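Inositol dehydrogenase (Lactobacillus casei, PDB 4MKX) probably oxidises scyllo-inositol with NAD as the hydride acceptor, as a Rossmann-fold dehydrogenase of the Gfo/Idh/MocA family. Local coordinates at residues K209-V214 with M239-K244; K134-F139 with Q322-T327; L164-S169 with M246-A251. All coordinates share one frame; numbering follows the deposited sequence.

Contact 1 of 3, residues K209-V214 with M239-K244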
# COMPACT_ATOMS: atom_id res chain seq x y z
N LYS A 209 -17.00 0.32 26.99
CA LYS A 209 -16.45 0.76 28.27
C LYS A 209 -16.43 2.28 28.36
O LYS A 209 -16.54 2.96 27.33
CB LYS A 209 -15.04 0.16 28.44
CG LYS A 209 -14.95 -1.33 28.05
CD LYS A 209 -13.50 -1.81 27.78
CE LYS A 209 -13.45 -3.25 27.24
NZ LYS A 209 -12.05 -3.75 26.94
N GLU A 210 -16.31 2.83 29.57
CA GLU A 210 -16.23 4.28 29.76
C GLU A 210 -14.79 4.75 29.99
O GLU A 210 -13.93 3.95 30.36
CB GLU A 210 -17.07 4.76 30.95
CG GLU A 210 -18.57 4.51 30.85
CD GLU A 210 -19.19 5.00 29.56
OE1 GLU A 210 -18.89 6.14 29.12
OE2 GLU A 210 -20.00 4.23 28.99
N ILE A 211 -14.55 6.04 29.79
CA ILE A 211 -13.22 6.63 30.00
C ILE A 211 -13.08 7.10 31.45
O ILE A 211 -13.94 7.82 31.96
CB ILE A 211 -12.98 7.82 29.06
CG1 ILE A 211 -13.05 7.35 27.59
CG2 ILE A 211 -11.65 8.49 29.35
CD1 ILE A 211 -13.51 8.40 26.62
N ASP A 212 -11.99 6.69 32.11
CA ASP A 212 -11.79 7.00 33.53
C ASP A 212 -10.98 8.27 33.74
O ASP A 212 -11.48 9.25 34.29
CB ASP A 212 -11.11 5.83 34.24
CG ASP A 212 -10.99 6.05 35.74
OD1 ASP A 212 -11.85 6.76 36.31
OD2 ASP A 212 -10.05 5.50 36.35
N LYS A 213 -9.73 8.28 33.30
CA LYS A 213 -8.93 9.48 33.47
C LYS A 213 -8.13 9.81 32.23
O LYS A 213 -7.84 8.93 31.43
CB LYS A 213 -8.03 9.39 34.70
CG LYS A 213 -7.14 8.18 34.74
CD LYS A 213 -6.33 8.14 36.04
CE LYS A 213 -7.19 7.77 37.22
NZ LYS A 213 -6.47 7.91 38.51
N VAL A 214 -7.84 11.09 32.06
CA VAL A 214 -7.21 11.60 30.85
C VAL A 214 -6.14 12.64 31.17
O VAL A 214 -6.19 13.32 32.20
CB VAL A 214 -8.25 12.28 29.92
CG1 VAL A 214 -9.39 11.33 29.60
CG2 VAL A 214 -8.80 13.54 30.55
N MET A 239 -5.59 8.29 27.51
CA MET A 239 -6.77 8.03 28.31
C MET A 239 -6.72 6.62 28.85
O MET A 239 -6.32 5.68 28.15
CB MET A 239 -8.03 8.22 27.46
CG MET A 239 -8.07 9.55 26.76
SD MET A 239 -9.68 9.92 26.06
CE MET A 239 -9.81 8.56 24.91
N GLN A 240 -7.13 6.46 30.10
CA GLN A 240 -7.20 5.15 30.69
C GLN A 240 -8.68 4.89 30.88
O GLN A 240 -9.38 5.72 31.47
CB GLN A 240 -6.51 5.18 32.05
CG GLN A 240 -6.36 3.83 32.70
CD GLN A 240 -5.38 3.92 33.87
OE1 GLN A 240 -5.52 4.78 34.74
NE2 GLN A 240 -4.38 3.06 33.87
N LEU A 241 -9.15 3.77 30.37
CA LEU A 241 -10.57 3.44 30.47
C LEU A 241 -10.81 2.65 31.76
O LEU A 241 -9.86 2.30 32.46
CB LEU A 241 -11.04 2.67 29.25
CG LEU A 241 -11.39 3.45 27.98
CD1 LEU A 241 -10.28 4.38 27.49
CD2 LEU A 241 -11.80 2.49 26.88
N GLU A 242 -12.07 2.36 32.07
CA GLU A 242 -12.43 1.75 33.35
C GLU A 242 -11.77 0.40 33.65
O GLU A 242 -11.56 0.06 34.82
CB GLU A 242 -13.96 1.61 33.46
CG GLU A 242 -14.51 0.46 32.64
CD GLU A 242 -16.01 0.47 32.56
OE1 GLU A 242 -16.66 0.92 33.54
OE2 GLU A 242 -16.54 0.03 31.52
N ASP A 243 -11.45 -0.38 32.62
CA ASP A 243 -10.84 -1.69 32.81
C ASP A 243 -9.35 -1.66 32.50
O ASP A 243 -8.74 -2.70 32.26
CB ASP A 243 -11.51 -2.73 31.93
CG ASP A 243 -11.31 -2.44 30.46
OD1 ASP A 243 -11.38 -1.25 30.09
OD2 ASP A 243 -11.07 -3.40 29.70
N LYS A 244 -8.79 -0.45 32.53
CA LYS A 244 -7.37 -0.19 32.27
C LYS A 244 -7.03 -0.29 30.78
O LYS A 244 -5.86 -0.42 30.42
CB LYS A 244 -6.46 -1.10 33.10
CG LYS A 244 -6.72 -1.04 34.60
CD LYS A 244 -6.26 0.28 35.18
CE LYS A 244 -6.26 0.26 36.71
NZ LYS A 244 -7.59 0.63 37.25
O HOH W 1 -9.27 2.91 35.29

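Contact 2 of 3, residues K134-F139 with Q322-T327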
# COMPACT_ATOMS: atom_id res chain seq x y z
N LYS A 134 -38.69 9.04 18.30
CA LYS A 134 -37.31 8.69 18.01
C LYS A 134 -36.39 9.85 18.33
O LYS A 134 -36.70 11.00 18.02
CB LYS A 134 -37.18 8.32 16.53
CG LYS A 134 -38.03 7.12 16.12
CD LYS A 134 -37.75 5.93 17.01
CE LYS A 134 -38.73 4.81 16.75
NZ LYS A 134 -38.75 3.81 17.86
N PHE A 135 -35.23 9.55 18.92
CA PHE A 135 -34.20 10.57 19.10
C PHE A 135 -32.88 9.98 18.64
O PHE A 135 -32.51 8.89 19.07
CB PHE A 135 -34.09 11.02 20.56
CG PHE A 135 -32.90 11.89 20.82
CD1 PHE A 135 -32.91 13.23 20.46
CD2 PHE A 135 -31.76 11.36 21.40
CE1 PHE A 135 -31.80 14.03 20.67
CE2 PHE A 135 -30.64 12.15 21.61
CZ PHE A 135 -30.66 13.49 21.26
N GLN A 136 -32.17 10.69 17.76
CA GLN A 136 -30.94 10.17 17.19
C GLN A 136 -29.88 11.26 17.12
O GLN A 136 -30.15 12.38 16.65
CB GLN A 136 -31.21 9.60 15.78
CG GLN A 136 -30.02 8.88 15.15
CD GLN A 136 -30.39 8.18 13.86
OE1 GLN A 136 -31.52 7.70 13.70
NE2 GLN A 136 -29.45 8.12 12.93
N LEU A 137 -28.67 10.94 17.59
CA LEU A 137 -27.54 11.86 17.50
C LEU A 137 -26.66 11.54 16.30
O LEU A 137 -26.47 10.37 15.97
CB LEU A 137 -26.69 11.75 18.77
CG LEU A 137 -27.31 12.51 19.93
CD1 LEU A 137 -26.71 12.03 21.24
CD2 LEU A 137 -27.06 13.99 19.72
N GLY A 138 -26.12 12.58 15.66
CA GLY A 138 -25.37 12.41 14.41
C GLY A 138 -23.95 11.87 14.51
O GLY A 138 -23.02 12.45 13.94
N PHE A 139 -23.76 10.76 15.22
CA PHE A 139 -22.45 10.10 15.22
C PHE A 139 -22.31 9.25 13.96
O PHE A 139 -22.50 8.03 13.98
CB PHE A 139 -22.29 9.26 16.50
CG PHE A 139 -22.12 10.09 17.75
CD1 PHE A 139 -21.17 11.10 17.80
CD2 PHE A 139 -22.95 9.90 18.85
CE1 PHE A 139 -21.02 11.88 18.94
CE2 PHE A 139 -22.80 10.67 19.99
CZ PHE A 139 -21.83 11.66 20.03
N GLN A 322 -38.46 1.25 15.07
CA GLN A 322 -37.31 0.60 15.71
C GLN A 322 -36.31 1.64 16.21
O GLN A 322 -36.14 2.69 15.61
CB GLN A 322 -36.65 -0.39 14.75
CG GLN A 322 -35.23 -0.86 15.15
CD GLN A 322 -35.15 -1.57 16.51
OE1 GLN A 322 -36.16 -1.78 17.19
NE2 GLN A 322 -33.94 -1.95 16.89
N ASP A 323 -35.66 1.34 17.33
CA ASP A 323 -34.62 2.22 17.86
C ASP A 323 -33.26 1.93 17.23
O ASP A 323 -32.88 0.77 17.04
CB ASP A 323 -34.56 2.13 19.39
CG ASP A 323 -35.78 2.74 20.06
OD1 ASP A 323 -35.93 3.98 20.01
OD2 ASP A 323 -36.59 1.98 20.63
N VAL A 324 -32.55 3.00 16.89
CA VAL A 324 -31.27 2.91 16.20
C VAL A 324 -30.12 2.60 17.17
O VAL A 324 -29.12 1.98 16.79
CB VAL A 324 -31.02 4.20 15.37
CG1 VAL A 324 -29.56 4.36 15.00
CG2 VAL A 324 -31.90 4.21 14.12
N GLY A 325 -30.28 3.01 18.42
CA GLY A 325 -29.33 2.63 19.45
C GLY A 325 -28.28 3.68 19.77
O GLY A 325 -27.29 3.38 20.44
N ILE A 326 -28.48 4.90 19.29
CA ILE A 326 -27.63 6.01 19.66
C ILE A 326 -28.42 6.93 20.58
O ILE A 326 -29.37 7.60 20.15
CB ILE A 326 -27.15 6.79 18.42
CG1 ILE A 326 -26.45 5.84 17.44
CG2 ILE A 326 -26.21 7.91 18.83
CD1 ILE A 326 -26.10 6.48 16.11
N THR A 327 -28.04 6.97 21.85
CA THR A 327 -28.87 7.60 22.87
C THR A 327 -28.36 8.95 23.36
O THR A 327 -27.25 9.36 23.03
CB THR A 327 -29.01 6.69 24.10
OG1 THR A 327 -27.75 6.61 24.77
CG2 THR A 327 -29.44 5.31 23.67
O HOH W 2 -30.91 6.50 17.97
O HOH W 3 -35.12 6.65 19.92

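Contact 3 of 3, residues L164-S169 with M246-A251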
# COMPACT_ATOMS: atom_id res chain seq x y z
N LEU A 164 -5.86 -1.41 23.13
CA LEU A 164 -5.54 -0.01 22.87
C LEU A 164 -6.29 0.48 21.64
O LEU A 164 -6.38 -0.23 20.64
CB LEU A 164 -4.03 0.16 22.66
CG LEU A 164 -3.50 1.59 22.48
CD1 LEU A 164 -2.09 1.66 23.04
CD2 LEU A 164 -3.47 2.01 21.02
N ILE A 165 -6.82 1.69 21.72
CA ILE A 165 -7.37 2.32 20.53
C ILE A 165 -6.67 3.66 20.32
O ILE A 165 -6.52 4.44 21.25
CB ILE A 165 -8.88 2.53 20.65
CG1 ILE A 165 -9.58 1.18 20.67
CG2 ILE A 165 -9.39 3.32 19.45
CD1 ILE A 165 -11.10 1.29 20.74
N ARG A 166 -6.22 3.90 19.09
CA ARG A 166 -5.62 5.18 18.74
C ARG A 166 -6.51 5.79 17.67
O ARG A 166 -6.84 5.13 16.69
CB ARG A 166 -4.21 4.99 18.16
CG ARG A 166 -3.62 6.29 17.62
CD ARG A 166 -2.18 6.12 17.06
NE ARG A 166 -2.09 5.16 15.96
CZ ARG A 166 -2.32 5.45 14.69
NH1 ARG A 166 -2.67 6.68 14.35
NH2 ARG A 166 -2.22 4.51 13.75
N SER A 167 -6.95 7.02 17.88
CA SER A 167 -7.78 7.67 16.87
C SER A 167 -7.30 9.08 16.59
O SER A 167 -6.99 9.85 17.51
CB SER A 167 -9.26 7.63 17.29
OG SER A 167 -10.10 7.69 16.14
N TYR A 168 -7.18 9.42 15.31
CA TYR A 168 -6.73 10.72 14.88
C TYR A 168 -7.84 11.39 14.11
O TYR A 168 -8.44 10.76 13.24
CB TYR A 168 -5.57 10.57 13.89
CG TYR A 168 -4.20 10.28 14.44
CD1 TYR A 168 -4.00 9.82 15.74
CD2 TYR A 168 -3.09 10.45 13.64
CE1 TYR A 168 -2.71 9.56 16.22
CE2 TYR A 168 -1.82 10.18 14.09
CZ TYR A 168 -1.63 9.75 15.37
OH TYR A 168 -0.34 9.51 15.80
N SER A 169 -8.10 12.65 14.41
CA SER A 169 -8.98 13.48 13.58
C SER A 169 -8.25 14.78 13.31
O SER A 169 -8.10 15.62 14.20
CB SER A 169 -10.30 13.78 14.30
OG SER A 169 -11.05 12.59 14.47
N MET A 246 -6.42 1.21 27.12
CA MET A 246 -5.72 2.44 26.82
C MET A 246 -6.28 3.06 25.56
O MET A 246 -6.70 2.35 24.66
CB MET A 246 -4.24 2.13 26.64
CG MET A 246 -3.64 1.51 27.88
SD MET A 246 -1.95 0.97 27.64
CE MET A 246 -2.18 -0.52 26.70
N ALA A 247 -6.29 4.38 25.51
CA ALA A 247 -6.67 5.07 24.29
C ALA A 247 -5.78 6.27 24.07
O ALA A 247 -5.34 6.92 25.01
CB ALA A 247 -8.14 5.48 24.30
N ILE A 248 -5.50 6.54 22.80
CA ILE A 248 -4.67 7.67 22.41
C ILE A 248 -5.46 8.49 21.42
O ILE A 248 -6.03 7.94 20.48
CB ILE A 248 -3.39 7.16 21.72
CG1 ILE A 248 -2.54 6.37 22.70
CG2 ILE A 248 -2.59 8.33 21.16
CD1 ILE A 248 -1.36 5.70 22.08
N LEU A 249 -5.51 9.80 21.63
CA LEU A 249 -6.18 10.68 20.66
C LEU A 249 -5.21 11.70 20.12
O LEU A 249 -4.35 12.19 20.84
CB LEU A 249 -7.33 11.44 21.33
CG LEU A 249 -8.50 10.64 21.85
CD1 LEU A 249 -9.57 11.61 22.37
CD2 LEU A 249 -9.06 9.76 20.76
N VAL A 250 -5.35 12.04 18.84
CA VAL A 250 -4.68 13.22 18.32
C VAL A 250 -5.74 14.00 17.55
O VAL A 250 -6.52 13.42 16.81
CB VAL A 250 -3.49 12.89 17.40
CG1 VAL A 250 -3.01 14.16 16.70
CG2 VAL A 250 -2.35 12.29 18.19
N ALA A 251 -5.78 15.31 17.78
CA ALA A 251 -6.72 16.18 17.08
C ALA A 251 -5.92 17.33 16.53
O ALA A 251 -4.96 17.79 17.14
CB ALA A 251 -7.79 16.69 18.03

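Contact 1 of 3, residues K209-V214 with M239-K244
Strands 211-214 and 239-241 pair antiparallel across a classic beta bulge in the mixed sheet of the C-terminal domain, with the loop before one and the turn after the other also in contact. Asp-212 and Lys-213 both face Gln-240, whose carbonyl O accepts two backbone bonds in its own plane, from Asp-212 N at 2.9 Å and from Lys-213 N at 3.2 Å. In return Gln-240 N reaches Lys-213 O almost straight, at 171°. Beyond the bulge Val-214 and Met-239 point the same way, Val-214 CG1 resting 3.6 Å from Met-239 CG, while the bend at chi3 (-61°) leaves Met-239 CE beside Ile-211 CD1. This apolar face packs on helices 197-207 and 328-347. Gln-240 lies alongside Lys-213 on the other face, its OE1 bonded to Asn-348 of the second subunit.

A type I turn runs from Leu-241 to Lys-244. The extended Lys-209 crosses Asp-243 at about a right angle, and NZ meets the syn side of OD2 at 2.9 Å, 30° out of the carboxylate plane. Asp-243 also pairs with Arg-221 of the second subunit, and Lys-209 with Asp-161; this alternation of charges probably keeps both Lys-209 and Asp-243 ionised at the subunit boundary.

Contact 2 of 3, residues K134-F139 with Q322-T327
An edge strand of the chain's parallel Rossmann sheet, 135-137, meets the loop that joins helices 304-319 and 328-347, so a late part of the chain closes against the nucleotide-binding fold. The two segments run 55° apart in their end-to-end directions, with polar links at one end, water in the middle and apolar contacts at the other.

The charged link is long: Lys-134 NZ and Asp-323 OD1 form a salt bridge at 3.6 Å, the side chains crossing at about a right angle. A bend at chi2 (-54°) carries the lysine toward the loop and brings CE to 3.5 Å from Gln-322 O. The stronger polar partner of NZ is Asn-321, through a hydrogen bond to its OD1, which suggests that the ammonium is held chiefly by the loop's beginning.

Two waters bridge the segments. One accepts from Phe-135 N and donates to Asp-323 OD1 at 2.8 Å, giving that carboxylate oxygen a second partner. The other links backbone to backbone, donating to Phe-135 O and accepting from Ile-326 N at 3.2 Å.

Gln-136 sets a polar atom on a methyl, its OE1 lying against Val-324 CG2, while its NE2 makes a weak bond to the backbone O of Glu-310.

Apolar contact centres on Ile-326, which is buried and directed at the strand. Its CG2 branch touches Leu-137 CB and also reaches the edge of the Phe-139 ring, near the ring plane. Farther along, Thr-327 holds the N-cap of helix 328-347, with a weak bond from Glu-329 N to its OG1, and Leu-137 CD1 packs 3.3 Å from Thr-327 O.

Contact 3 of 3, residues L164-S169 with M246-A251
The ring of Tyr-168 is sandwiched between Arg-166 and Val-250. On one face Arg-166 NH1 stands 3.3 Å above the plane, over the ring centre; on the opposite face is Val-250, whose CB makes a CH-pi contact 3.9 Å from the ring centroid and 26° off the normal. The guanidinium is not stacked flat on the ring, for the CG of Tyr-168 lies at its edge and in its plane. The bend of the arginine at chi3 (59°) turns its end over the ring of the tyrosine two residues on. Val-250 extends alongside the ring, and its CG2 comes to 3.4 Å from Tyr-168 CE1, a tight fit. At the far end of the ring, the tyrosine OH bonds to Glu-264 of the second subunit, and Arg-166 pairs with Glu-262 and Glu-264 of its own chain; these carboxylates probably balance the guanidinium's charge and fix its orientation over the ring.

The strands that carry these side chains run parallel and in step, their segment axes 9° apart. Five backbone bonds alternate in direction, from Ile-165 N to Met-246 O through to Ser-169 N to Val-250 O; Ile-248 N to Ile-165 O, at 2.8 Å, is the shortest. Leu-164 and Ile-248 share the sheet face that carries Tyr-168, with Leu-164 CD1 4.2 Å from Ile-248 CD1.

The other face carries Ile-165, Ser-167 and Leu-249, and turns toward helix 197-207. There Ile-165 and Leu-249 pack on Ile-203, while the hydroxyls of Ser-167 and Ser-169 bond to separate carboxylate oxygens of Asp-199. Laterally, strand 260-267 flanks strand 162-172 and strand 234-241 flanks strand 246-252, placing this parallel pair inside an otherwise antiparallel sheet.

How the contacts relate
From the N terminus, the chain first builds the Rossmann sheet and reaches its edge strand at 134-139, the first half of contact 2, which 322-327 closes with 182 residues between. Within that long excursion, strand 162-172 opens contact 3, which is closed by 246-251, and between its two strands lies contact 1, where 209-214 pairs with 239-244. The three loops therefore enclose one another, contact 1 innermost, and none cross. Contacts 1 and 3 belong to one sheet and touch through neighbouring strands 234-241 and 246-252; both also reach the second subunit. Contact 2 stands apart, its centre about 24 Å from the centre of either, and ties the Rossmann sheet to the connection between the late helices.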